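Long-range contacts in DNA polymerase (Pyrobaculum calidifontis, PDB 5MDN), which probably catalyses DNA-templated DNA synthesis, adding deoxyribonucleotides from their triphosphates to a growing DNA strand with release of diphosphate: residues 188-193 with 335-340; 225-230 with 271-276; 229-234 with 277-282; 358-363 with 371-376. One frame throughout, in Å; residues are numbered along the deposited sequence.

Contact 1. Residues 188-193 with 335-340; sequences MLAVKT and DDVRST
Val337 lays its two methyl branches over the strand at Ala190 and Lys192. Its CG1 lies 3.9 Å from Ala190 CB, while CG2 sits over the backbone, 3.7 Å from Lys192 N. The same methyl touches the root of the neighbouring side chain, with Val337 CG2 and Lys192 CB 3.7 Å apart. CG1 stands between the backbone N and the carbonyl carbon (chi1 70°) and CG2 anti to the N, which turns one methyl to each residue. Further out, the chains of Lys192 and Arg338 cross at about a right angle, and Lys192 CD rests 3.7 Å from Arg338 CG. Their polar ends share a neighbour: Lys192 NZ makes a salt bridge to Glu198, and Arg338 NE forms a long, weak ion pair with the same carboxylate. The local axes of strand and helix approach to 8.0 Å at 33°, so the helix lies against the sheet. Next to Val337, the carboxylate of Asp336 comes close to that of Asp169, a magnesium ligand of this protein. A helix bringing an aspartate to the strand of Asp169 in a mixed sheet is consistent with the RNase H-like 3'-5' exonuclease fold of family B polymerases.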
loop_
_atom_site.group_PDB
_atom_site.type_symbol
_atom_site.label_atom_id
_atom_site.label_comp_id
_atom_site.label_asym_id
_atom_site.label_seq_id
_atom_site.Cartn_x
_atom_site.Cartn_y
_atom_site.Cartn_z
ATOM N N MET A 188 15.407 -19.351 12.352
ATOM C CA MET A 188 16.384 -18.272 12.347
ATOM C C MET A 188 15.665 -16.932 12.387
ATOM O O MET A 188 14.546 -16.793 11.887
ATOM C CB MET A 188 17.292 -18.332 11.109
ATOM C CG MET A 188 18.510 -19.231 11.249
ATOM S SD MET A 188 19.533 -19.195 9.764
ATOM C CE MET A 188 21.023 -19.996 10.353
ATOM N N LEU A 189 16.322 -15.948 12.996
ATOM C CA LEU A 189 15.796 -14.586 13.043
ATOM C C LEU A 189 16.981 -13.633 13.035
ATOM O O LEU A 189 17.746 -13.589 14.003
ATOM C CB LEU A 189 14.925 -14.374 14.281
ATOM C CG LEU A 189 14.070 -13.106 14.380
ATOM C CD1 LEU A 189 12.861 -13.359 15.268
ATOM C CD2 LEU A 189 14.870 -11.926 14.908
ATOM N N ALA A 190 17.132 -12.874 11.954
ATOM C CA ALA A 190 18.182 -11.873 11.854
ATOM C C ALA A 190 17.632 -10.484 12.141
ATOM O O ALA A 190 16.452 -10.201 11.915
ATOM C CB ALA A 190 18.832 -11.887 10.471
ATOM N N VAL A 191 18.505 -9.616 12.644
ATOM C CA VAL A 191 18.192 -8.212 12.863
ATOM C C VAL A 191 19.338 -7.373 12.315
ATOM O O VAL A 191 20.505 -7.773 12.387
ATOM C CB VAL A 191 17.946 -7.894 14.356
ATOM C CG1 VAL A 191 16.755 -8.678 14.885
ATOM C CG2 VAL A 191 19.190 -8.196 15.187
ATOM N N LYS A 192 18.999 -6.219 11.743
ATOM C CA LYS A 192 19.985 -5.254 11.283
ATOM C C LYS A 192 19.504 -3.864 11.670
ATOM O O LYS A 192 18.301 -3.591 11.676
ATOM C CB LYS A 192 20.215 -5.353 9.767
ATOM C CG LYS A 192 21.410 -4.553 9.266
ATOM C CD LYS A 192 21.685 -4.813 7.793
ATOM C CE LYS A 192 22.700 -3.824 7.239
ATOM N NZ LYS A 192 24.071 -4.066 7.766
ATOM N N THR A 193 20.453 -2.988 11.989
ATOM C CA THR A 193 20.154 -1.736 12.665
ATOM C C THR A 193 20.795 -0.575 11.921
ATOM O O THR A 193 21.761 -0.741 11.173
ATOM C CB THR A 193 20.653 -1.734 14.121
ATOM O OG1 THR A 193 22.074 -1.543 14.143
ATOM C CG2 THR A 193 20.319 -3.045 14.813
ATOM N N ASP A 335 21.034 -11.814 3.612
ATOM C CA ASP A 335 20.709 -11.061 2.407
ATOM C C ASP A 335 19.275 -10.549 2.436
ATOM O O ASP A 335 18.976 -9.508 1.841
ATOM C CB ASP A 335 20.952 -11.921 1.167
ATOM C CG ASP A 335 22.428 -12.111 0.871
ATOM O OD1 ASP A 335 23.235 -11.265 1.314
ATOM O OD2 ASP A 335 22.783 -13.100 0.196
ATOM N N ASP A 336 18.374 -11.266 3.111
ATOM C CA ASP A 336 17.018 -10.764 3.307
ATOM C C ASP A 336 17.019 -9.490 4.146
ATOM O O ASP A 336 16.494 -8.453 3.726
ATOM C CB ASP A 336 16.148 -11.839 3.961
ATOM C CG ASP A 336 15.633 -12.862 2.968
ATOM O OD1 ASP A 336 15.578 -12.547 1.762
ATOM O OD2 ASP A 336 15.272 -13.979 3.393
ATOM N N VAL A 337 17.605 -9.554 5.345
ATOM C CA VAL A 337 17.549 -8.417 6.261
ATOM C C VAL A 337 18.388 -7.251 5.745
ATOM O O VAL A 337 18.046 -6.085 5.977
ATOM C CB VAL A 337 17.971 -8.848 7.680
ATOM C CG1 VAL A 337 19.465 -9.154 7.747
ATOM C CG2 VAL A 337 17.590 -7.783 8.699
ATOM N N ARG A 338 19.487 -7.530 5.037
ATOM C CA ARG A 338 20.262 -6.448 4.439
ATOM C C ARG A 338 19.478 -5.757 3.331
ATOM O O ARG A 338 19.555 -4.533 3.179
ATOM C CB ARG A 338 21.598 -6.973 3.914
ATOM C CG ARG A 338 22.668 -7.096 4.991
ATOM C CD ARG A 338 23.640 -8.230 4.708
ATOM N NE ARG A 338 24.967 -7.957 5.259
ATOM C CZ ARG A 338 25.900 -8.883 5.454
ATOM N NH1 ARG A 338 25.653 -10.150 5.150
ATOM N NH2 ARG A 338 27.078 -8.543 5.959
ATOM N N SER A 339 18.724 -6.527 2.541
ATOM C CA SER A 339 17.840 -5.923 1.549
ATOM C C SER A 339 16.708 -5.149 2.217
ATOM O O SER A 339 16.318 -4.075 1.742
ATOM C CB SER A 339 17.283 -7.000 0.621
ATOM O OG SER A 339 18.314 -7.594 -0.147
ATOM N N THR A 340 16.159 -5.689 3.310
ATOM C CA THR A 340 15.051 -5.028 3.996
ATOM C C THR A 340 15.463 -3.653 4.507
ATOM O O THR A 340 14.754 -2.662 4.300
ATOM C CB THR A 340 14.549 -5.903 5.144
ATOM O OG1 THR A 340 14.064 -7.148 4.624
ATOM C CG2 THR A 340 13.426 -5.202 5.896
#

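Contact 2. Residues 225-230 with 271-276; sequences DVIVGY and VGRANV
Arg273 starts its path along the neighbouring strand with CB, 3.2 Å from Asp225 O. The chain then extends through CG to CD, which meets the end of Ile227: Ile227 CD1 and Arg273 CD lie 3.9 Å apart. A bend at chi3 (60°) follows, and the guanidinium turns to residues just before the strand: NE donates to Pro224 O and NH2 makes a salt bridge with Asp223. Beyond Arg273 the backbones pair as parallel strands, their short axes 12° apart. Ala274 N donates to Asp225 O in a nearly straight bond (N-H...O 172°), and Ile227 N returns a bond of 2.8 Å to Ala274 O. Val276 N to Ile227 O and Gly229 N to Val276 O continue this alternation. Strands 226-229 and 274-277 are neighbours in a mixed sheet of the RNase H-like exonuclease fold, joined through helix 232-247 in a beta-alpha-beta crossover, with 274-277 outermost. One face carries Val226, Val228, Ala274 and Val276, where Val226 CG1 meets Val276 CG2 at 3.7 Å and Val228 CG1 reaches Val276 CB at 3.9 Å. Ile227 and Asn275 occupy the other face; the amide of Asn275 accepts from Trp237 NE1 and donates to Trp268 O.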
loop_
_atom_site.group_PDB
_atom_site.type_symbol
_atom_site.label_atom_id
_atom_site.label_comp_id
_atom_site.label_asym_id
_atom_site.label_seq_id
_atom_site.Cartn_x
_atom_site.Cartn_y
_atom_site.Cartn_z
ATOM N N ASP A 225 13.044 3.136 17.138
ATOM C CA ASP A 225 11.877 3.977 16.911
ATOM C C ASP A 225 11.002 3.439 15.786
ATOM O O ASP A 225 9.773 3.557 15.844
ATOM C CB ASP A 225 12.314 5.409 16.593
ATOM C CG ASP A 225 13.191 6.005 17.677
ATOM O OD1 ASP A 225 12.725 6.104 18.833
ATOM O OD2 ASP A 225 14.345 6.378 17.375
ATOM N N VAL A 226 11.619 2.860 14.758
ATOM C CA VAL A 226 10.914 2.225 13.652
ATOM C C VAL A 226 11.371 0.776 13.554
ATOM O O VAL A 226 12.568 0.483 13.650
ATOM C CB VAL A 226 11.158 2.966 12.320
ATOM C CG1 VAL A 226 10.203 2.461 11.250
ATOM C CG2 VAL A 226 11.009 4.469 12.511
ATOM N N ILE A 227 10.414 -0.130 13.366
ATOM C CA ILE A 227 10.695 -1.533 13.086
ATOM C C ILE A 227 10.196 -1.831 11.679
ATOM O O ILE A 227 8.994 -1.722 11.403
ATOM C CB ILE A 227 10.041 -2.465 14.116
ATOM C CG1 ILE A 227 10.726 -2.320 15.476
ATOM C CG2 ILE A 227 10.095 -3.909 13.641
ATOM C CD1 ILE A 227 10.064 -3.117 16.584
ATOM N N VAL A 228 11.112 -2.205 10.790
ATOM C CA VAL A 228 10.793 -2.465 9.392
ATOM C C VAL A 228 10.950 -3.950 9.108
ATOM O O VAL A 228 11.876 -4.599 9.608
ATOM C CB VAL A 228 11.677 -1.636 8.439
ATOM C CG1 VAL A 228 10.982 -0.334 8.068
ATOM C CG2 VAL A 228 13.028 -1.360 9.078
ATOM N N GLY A 229 10.031 -4.486 8.308
ATOM C CA GLY A 229 10.120 -5.846 7.819
ATOM C C GLY A 229 9.476 -5.920 6.453
ATOM O O GLY A 229 8.877 -4.954 5.972
ATOM N N TYR A 230 9.604 -7.083 5.826
ATOM C CA TYR A 230 8.962 -7.349 4.545
ATOM C C TYR A 230 7.884 -8.401 4.762
ATOM O O TYR A 230 8.188 -9.540 5.133
ATOM C CB TYR A 230 9.974 -7.805 3.496
ATOM C CG TYR A 230 9.473 -7.623 2.082
ATOM C CD1 TYR A 230 8.726 -8.610 1.454
ATOM C CD2 TYR A 230 9.735 -6.453 1.380
ATOM C CE1 TYR A 230 8.259 -8.439 0.163
ATOM C CE2 TYR A 230 9.274 -6.274 0.090
ATOM C CZ TYR A 230 8.537 -7.271 -0.514
ATOM O OH TYR A 230 8.074 -7.100 -1.798
ATOM N N VAL A 271 3.342 -0.477 20.538
ATOM C CA VAL A 271 3.097 0.805 21.193
ATOM C C VAL A 271 4.406 1.551 21.412
ATOM O O VAL A 271 5.404 0.979 21.867
ATOM C CB VAL A 271 2.344 0.584 22.513
ATOM C CG1 VAL A 271 2.311 1.865 23.334
ATOM C CG2 VAL A 271 0.932 0.086 22.241
ATOM N N GLY A 272 4.401 2.842 21.091
ATOM C CA GLY A 272 5.561 3.690 21.267
ATOM C C GLY A 272 6.603 3.594 20.179
ATOM O O GLY A 272 7.718 4.096 20.367
ATOM N N ARG A 273 6.279 2.978 19.044
ATOM C CA ARG A 273 7.198 2.908 17.917
ATOM C C ARG A 273 6.405 2.587 16.658
ATOM O O ARG A 273 5.255 2.146 16.721
ATOM C CB ARG A 273 8.309 1.875 18.153
ATOM C CG ARG A 273 7.897 0.664 18.974
ATOM C CD ARG A 273 9.063 -0.301 19.142
ATOM N NE ARG A 273 10.198 0.321 19.818
ATOM C CZ ARG A 273 10.695 -0.089 20.981
ATOM N NH1 ARG A 273 10.159 -1.129 21.603
ATOM N NH2 ARG A 273 11.732 0.539 21.520
ATOM N N ALA A 274 7.038 2.823 15.510
ATOM C CA ALA A 274 6.398 2.672 14.207
ATOM C C ALA A 274 6.767 1.315 13.615
ATOM O O ALA A 274 7.918 1.093 13.223
ATOM C CB ALA A 274 6.808 3.809 13.274
ATOM N N ASN A 275 5.793 0.410 13.553
ATOM C CA ASN A 275 5.956 -0.861 12.853
ATOM C C ASN A 275 5.557 -0.660 11.395
ATOM O O ASN A 275 4.368 -0.523 11.081
ATOM C CB ASN A 275 5.120 -1.954 13.510
ATOM C CG ASN A 275 5.202 -3.272 12.769
ATOM O OD1 ASN A 275 6.285 -3.710 12.378
ATOM N ND2 ASN A 275 4.058 -3.916 12.577
ATOM N N VAL A 276 6.547 -0.643 10.504
ATOM C CA VAL A 276 6.327 -0.442 9.077
ATOM C C VAL A 276 6.555 -1.763 8.357
ATOM O O VAL A 276 7.571 -2.434 8.577
ATOM C CB VAL A 276 7.244 0.659 8.516
ATOM C CG1 VAL A 276 6.944 0.899 7.046
ATOM C CG2 VAL A 276 7.075 1.944 9.312
#

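Contact 3. Residues 229-234 with 277-282; sequences GYNSNG and DLYNIV
Asp277 reaches across to the turn at Asn231-Asn233, and its buried carboxylate forms the tight part of the contact. Asp277 OD2 accepts from Asn233 N at 3.1 Å, the donor standing above the carboxylate plane. Asp277 OD1 takes a weak, bent bond from Asn231 N (N-H...O 117°) as well as the capping bond from Tyr279 N, 3.1 Å away. With CG anti to the backbone N (chi1 -177°), the carboxylate stands where it can cap its own helix 278-282 and still meet the first turn of helix 232-247. Two helix starts thus converge on one acid, a setting that would be expected to stabilise its negative charge. Replacing Asp277 by an alanine is likely to leave Tyr279 N and Asn233 N without this acceptor. Beside it, Leu278 N donates to Gly229 O at 2.9 Å, prolonging the parallel pairing of the strands. Segment 229-234 leads directly to Asp236, a magnesium ligand of this protein, as expected of the Exo II motif of family B polymerases. Tyr230 packs on the inner side as well: Tyr279 CB lies over one face of its ring, 4.3 Å from the centroid, and its OH donates to Lys291 O. Also buried, Asn233 ND2 reaches Asn280 OD1 through only a weak bond. The looser margin is formed by Asn231, Tyr279 and the solvent-exposed Gly234. There the Asn231 amide stands almost upright to the Tyr279 ring, planes 86° apart, with Asn231 OD1 3.3 Å from Tyr279 CD2.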
loop_
_atom_site.group_PDB
_atom_site.type_symbol
_atom_site.label_atom_id
_atom_site.label_comp_id
_atom_site.label_asym_id
_atom_site.label_seq_id
_atom_site.Cartn_x
_atom_site.Cartn_y
_atom_site.Cartn_z
ATOM N N GLY A 229 10.031 -4.486 8.308
ATOM C CA GLY A 229 10.120 -5.846 7.819
ATOM C C GLY A 229 9.476 -5.920 6.453
ATOM O O GLY A 229 8.877 -4.954 5.972
ATOM N N TYR A 230 9.604 -7.083 5.826
ATOM C CA TYR A 230 8.962 -7.349 4.545
ATOM C C TYR A 230 7.884 -8.401 4.762
ATOM O O TYR A 230 8.188 -9.540 5.133
ATOM C CB TYR A 230 9.974 -7.805 3.496
ATOM C CG TYR A 230 9.473 -7.623 2.082
ATOM C CD1 TYR A 230 8.726 -8.610 1.454
ATOM C CD2 TYR A 230 9.735 -6.453 1.380
ATOM C CE1 TYR A 230 8.259 -8.439 0.163
ATOM C CE2 TYR A 230 9.274 -6.274 0.090
ATOM C CZ TYR A 230 8.537 -7.271 -0.514
ATOM O OH TYR A 230 8.074 -7.100 -1.798
ATOM N N ASN A 231 6.626 -8.010 4.544
ATOM C CA ASN A 231 5.461 -8.828 4.884
ATOM C C ASN A 231 5.438 -9.168 6.372
ATOM O O ASN A 231 4.998 -10.251 6.770
ATOM C CB ASN A 231 5.400 -10.100 4.032
ATOM C CG ASN A 231 3.995 -10.666 3.930
ATOM O OD1 ASN A 231 3.018 -9.921 3.833
ATOM N ND2 ASN A 231 3.888 -11.989 3.951
ATOM N N SER A 232 5.920 -8.241 7.205
ATOM C CA SER A 232 5.933 -8.467 8.646
ATOM C C SER A 232 4.521 -8.506 9.215
ATOM O O SER A 232 4.235 -9.291 10.127
ATOM C CB SER A 232 6.763 -7.388 9.339
ATOM O OG SER A 232 6.253 -6.094 9.070
ATOM N N ASN A 233 3.624 -7.665 8.696
ATOM C CA ASN A 233 2.231 -7.720 9.126
ATOM C C ASN A 233 1.535 -8.972 8.607
ATOM O O ASN A 233 0.634 -9.498 9.268
ATOM C CB ASN A 233 1.482 -6.468 8.665
ATOM C CG ASN A 233 1.909 -5.218 9.414
ATOM O OD1 ASN A 233 2.419 -5.290 10.533
ATOM N ND2 ASN A 233 1.695 -4.060 8.799
ATOM N N GLY A 234 1.932 -9.460 7.434
ATOM C CA GLY A 234 1.270 -10.603 6.835
ATOM C C GLY A 234 1.619 -11.927 7.489
ATOM O O GLY A 234 0.733 -12.746 7.750
ATOM N N ASP A 277 5.611 -2.131 7.495
ATOM C CA ASP A 277 5.728 -3.302 6.634
ATOM C C ASP A 277 5.914 -2.803 5.206
ATOM O O ASP A 277 4.993 -2.224 4.621
ATOM C CB ASP A 277 4.497 -4.199 6.759
ATOM C CG ASP A 277 4.606 -5.470 5.928
ATOM O OD1 ASP A 277 5.655 -5.685 5.284
ATOM O OD2 ASP A 277 3.638 -6.261 5.926
ATOM N N LEU A 278 7.108 -3.026 4.652
ATOM C CA LEU A 278 7.423 -2.502 3.328
ATOM C C LEU A 278 6.592 -3.157 2.234
ATOM O O LEU A 278 6.410 -2.557 1.171
ATOM C CB LEU A 278 8.914 -2.672 3.031
ATOM C CG LEU A 278 9.858 -1.978 4.012
ATOM C CD1 LEU A 278 11.307 -2.200 3.610
ATOM C CD2 LEU A 278 9.540 -0.493 4.100
ATOM N N TYR A 279 6.088 -4.371 2.459
ATOM C CA TYR A 279 5.217 -4.988 1.467
ATOM C C TYR A 279 3.899 -4.236 1.316
ATOM O O TYR A 279 3.252 -4.349 0.270
ATOM C CB TYR A 279 4.953 -6.451 1.829
ATOM C CG TYR A 279 4.174 -7.212 0.776
ATOM C CD1 TYR A 279 4.542 -7.160 -0.561
ATOM C CD2 TYR A 279 3.075 -7.989 1.123
ATOM C CE1 TYR A 279 3.835 -7.855 -1.526
ATOM C CE2 TYR A 279 2.362 -8.688 0.165
ATOM C CZ TYR A 279 2.747 -8.617 -1.157
ATOM O OH TYR A 279 2.037 -9.314 -2.108
ATOM N N ASN A 280 3.489 -3.479 2.336
ATOM C CA ASN A 280 2.297 -2.648 2.211
ATOM C C ASN A 280 2.452 -1.607 1.108
ATOM O O ASN A 280 1.519 -1.372 0.332
ATOM C CB ASN A 280 1.996 -1.966 3.546
ATOM C CG ASN A 280 1.531 -2.938 4.610
ATOM O OD1 ASN A 280 1.743 -2.721 5.803
ATOM N ND2 ASN A 280 0.885 -4.017 4.183
ATOM N N ILE A 281 3.617 -0.969 1.021
ATOM C CA ILE A 281 3.795 0.109 0.053
ATOM C C ILE A 281 4.196 -0.407 -1.330
ATOM O O ILE A 281 3.791 0.173 -2.343
ATOM C CB ILE A 281 4.808 1.142 0.578
ATOM C CG1 ILE A 281 4.862 2.358 -0.350
ATOM C CG2 ILE A 281 6.189 0.536 0.740
ATOM C CD1 ILE A 281 3.583 3.174 -0.361
ATOM N N VAL A 282 4.977 -1.490 -1.409
ATOM C CA VAL A 282 5.411 -1.990 -2.708
ATOM C C VAL A 282 4.267 -2.644 -3.470
ATOM O O VAL A 282 4.337 -2.770 -4.699
ATOM C CB VAL A 282 6.592 -2.972 -2.566
ATOM C CG1 VAL A 282 7.727 -2.343 -1.769
ATOM C CG2 VAL A 282 6.143 -4.280 -1.935
#

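Contact 4. Residues 358-363 with 371-376; sequences SGLPLD and GNRVEW
The indole of Trp376 carries Leu360 on one face and the amide nitrogen of Asn372, ND2, at its edge in the ring plane; that nitrogen is hydrogen-bonded to Tyr265 OH. Leu360 CD2 stands 3.8 Å from the centroid of the five-membered ring and 23° off the normal, a CH-pi contact displaced toward the rim. Its nearest ring atom is Trp376 CD1, 3.5 Å from Leu360 CD2. The two side chains meet at about a right angle, so the leucine presents a methyl end-on. Leu360 CD1 also meets the ring, 4.0 Å from Trp376 CD1, and reaches Arg373 CA and CG. With a glycine in place of Leu360, this face of the indole would probably lose its methyl contact and a gap would open between the loop and helix 370-384. Both segments belong to the family B polymerase region: the loop carrying Leu360 follows the long helix 326-356, leads into helix 362-365, and is packed back against helix 370-384. Asp363, farther along the same segment, binds a magnesium ion together with Asp7; the ion lies about 10 Å from the Leu360 side chain. At the loop's start, Ser358 OG rests 3.8 Å from Arg373 CG. The serine hydroxyl is hydrogen-bonded to Leu354 O, and the arginine chain runs on past it, bends at chi3 (-60°), and is held by Val365 O at NE.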
loop_
_atom_site.group_PDB
_atom_site.type_symbol
_atom_site.label_atom_id
_atom_site.label_comp_id
_atom_site.label_asym_id
_atom_site.label_seq_id
_atom_site.Cartn_x
_atom_site.Cartn_y
_atom_site.Cartn_z
ATOM N N SER A 358 -1.470 13.981 4.697
ATOM C CA SER A 358 -2.558 13.028 4.917
ATOM C C SER A 358 -2.874 12.867 6.403
ATOM O O SER A 358 -4.042 12.924 6.800
ATOM C CB SER A 358 -2.230 11.671 4.280
ATOM O OG SER A 358 -1.508 10.849 5.179
ATOM N N GLY A 359 -1.851 12.663 7.229
ATOM C CA GLY A 359 -1.991 12.720 8.668
ATOM C C GLY A 359 -2.110 11.398 9.393
ATOM O O GLY A 359 -2.402 11.401 10.594
ATOM N N LEU A 360 -1.887 10.270 8.715
ATOM C CA LEU A 360 -1.903 8.993 9.411
ATOM C C LEU A 360 -0.547 8.707 10.057
ATOM O O LEU A 360 0.494 9.145 9.558
ATOM C CB LEU A 360 -2.263 7.862 8.450
ATOM C CG LEU A 360 -3.714 7.792 7.970
ATOM C CD1 LEU A 360 -3.861 6.747 6.873
ATOM C CD2 LEU A 360 -4.650 7.488 9.129
ATOM N N PRO A 361 -0.534 7.981 11.175
ATOM C CA PRO A 361 0.743 7.611 11.797
ATOM C C PRO A 361 1.564 6.695 10.897
ATOM O O PRO A 361 1.061 6.093 9.943
ATOM C CB PRO A 361 0.323 6.897 13.090
ATOM C CG PRO A 361 -1.093 7.319 13.326
ATOM C CD PRO A 361 -1.688 7.542 11.975
ATOM N N LEU A 362 2.859 6.612 11.212
ATOM C CA LEU A 362 3.802 5.931 10.332
ATOM C C LEU A 362 3.478 4.449 10.187
ATOM O O LEU A 362 3.714 3.866 9.121
ATOM C CB LEU A 362 5.227 6.123 10.859
ATOM C CG LEU A 362 6.402 5.819 9.932
ATOM C CD1 LEU A 362 6.135 6.352 8.534
ATOM C CD2 LEU A 362 7.676 6.432 10.497
ATOM N N ASP A 363 2.952 3.822 11.242
ATOM C CA ASP A 363 2.603 2.410 11.183
ATOM C C ASP A 363 1.331 2.133 10.385
ATOM O O ASP A 363 1.034 0.962 10.122
ATOM C CB ASP A 363 2.467 1.845 12.602
ATOM C CG ASP A 363 1.532 2.659 13.479
ATOM O OD1 ASP A 363 0.390 2.935 13.062
ATOM O OD2 ASP A 363 1.948 3.033 14.596
ATOM N N GLY A 371 -7.207 5.413 -1.257
ATOM C CA GLY A 371 -8.422 6.147 -0.942
ATOM C C GLY A 371 -8.624 6.310 0.548
ATOM O O GLY A 371 -9.075 7.359 1.013
ATOM N N ASN A 372 -8.310 5.271 1.317
ATOM C CA ASN A 372 -8.375 5.409 2.764
ATOM C C ASN A 372 -7.402 6.484 3.255
ATOM O O ASN A 372 -7.739 7.265 4.151
ATOM C CB ASN A 372 -8.140 4.045 3.430
ATOM C CG ASN A 372 -8.395 4.072 4.928
ATOM O OD1 ASN A 372 -9.430 3.629 5.431
ATOM N ND2 ASN A 372 -7.422 4.579 5.652
ATOM N N ARG A 373 -6.207 6.563 2.661
ATOM C CA ARG A 373 -5.243 7.593 3.050
ATOM C C ARG A 373 -5.762 8.993 2.721
ATOM O O ARG A 373 -5.615 9.925 3.521
ATOM C CB ARG A 373 -3.902 7.331 2.357
ATOM C CG ARG A 373 -2.699 8.004 2.996
ATOM C CD ARG A 373 -1.429 7.697 2.213
ATOM N NE ARG A 373 -1.141 6.263 2.156
ATOM C CZ ARG A 373 -1.011 5.574 1.027
ATOM N NH1 ARG A 373 -1.137 6.188 -0.140
ATOM N NH2 ARG A 373 -0.746 4.273 1.061
ATOM N N VAL A 374 -6.363 9.161 1.538
ATOM C CA VAL A 374 -6.865 10.470 1.122
ATOM C C VAL A 374 -8.041 10.897 1.993
ATOM O O VAL A 374 -8.185 12.077 2.334
ATOM C CB VAL A 374 -7.256 10.424 -0.367
ATOM C CG1 VAL A 374 -8.064 11.653 -0.768
ATOM C CG2 VAL A 374 -6.023 10.282 -1.239
ATOM N N GLU A 375 -8.887 9.943 2.387
ATOM C CA GLU A 375 -10.065 10.283 3.176
ATOM C C GLU A 375 -9.696 10.766 4.573
ATOM O O GLU A 375 -10.384 11.631 5.127
ATOM C CB GLU A 375 -11.003 9.081 3.244
ATOM C CG GLU A 375 -12.424 9.433 3.601
ATOM C CD GLU A 375 -13.398 8.353 3.182
ATOM O OE1 GLU A 375 -13.389 7.267 3.800
ATOM O OE2 GLU A 375 -14.168 8.587 2.228
ATOM N N TRP A 376 -8.621 10.234 5.157
ATOM C CA TRP A 376 -8.145 10.746 6.436
ATOM C C TRP A 376 -7.529 12.133 6.311
ATOM O O TRP A 376 -7.499 12.875 7.299
ATOM C CB TRP A 376 -7.135 9.778 7.055
ATOM C CG TRP A 376 -7.785 8.646 7.785
ATOM C CD1 TRP A 376 -7.754 7.322 7.450
ATOM C CD2 TRP A 376 -8.579 8.740 8.973
ATOM N NE1 TRP A 376 -8.476 6.588 8.361
ATOM C CE2 TRP A 376 -8.991 7.435 9.306
ATOM C CE3 TRP A 376 -8.978 9.802 9.791
ATOM C CZ2 TRP A 376 -9.783 7.164 10.420
ATOM C CZ3 TRP A 376 -9.764 9.532 10.894
ATOM C CH2 TRP A 376 -10.159 8.225 11.199
#

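Overall arrangement
All four contacts are buried, but not equally: every touching residue is buried in contacts 2 and 4, whereas contacts 1 and 3 each have a partly exposed margin. Contacts 1 and 2 reach the same mixed sheet. Contact 2 builds it with backbone bonds, and contact 1 covers it with a helix by methyl and aliphatic packing, without a hydrogen bond between the segments. Contact 3 shares Gly229 and Tyr230 with contact 2 and begins where the strands end, adding a helix-capping carboxylate after the last strand pair. Thr340 of contact 1 packs on Gly229. Contact 4, an aliphatic-aromatic join, lies about 17 Å, centre to centre, from contact 2, yet Leu362 touches Ala274 and Asp363 touches Asn275.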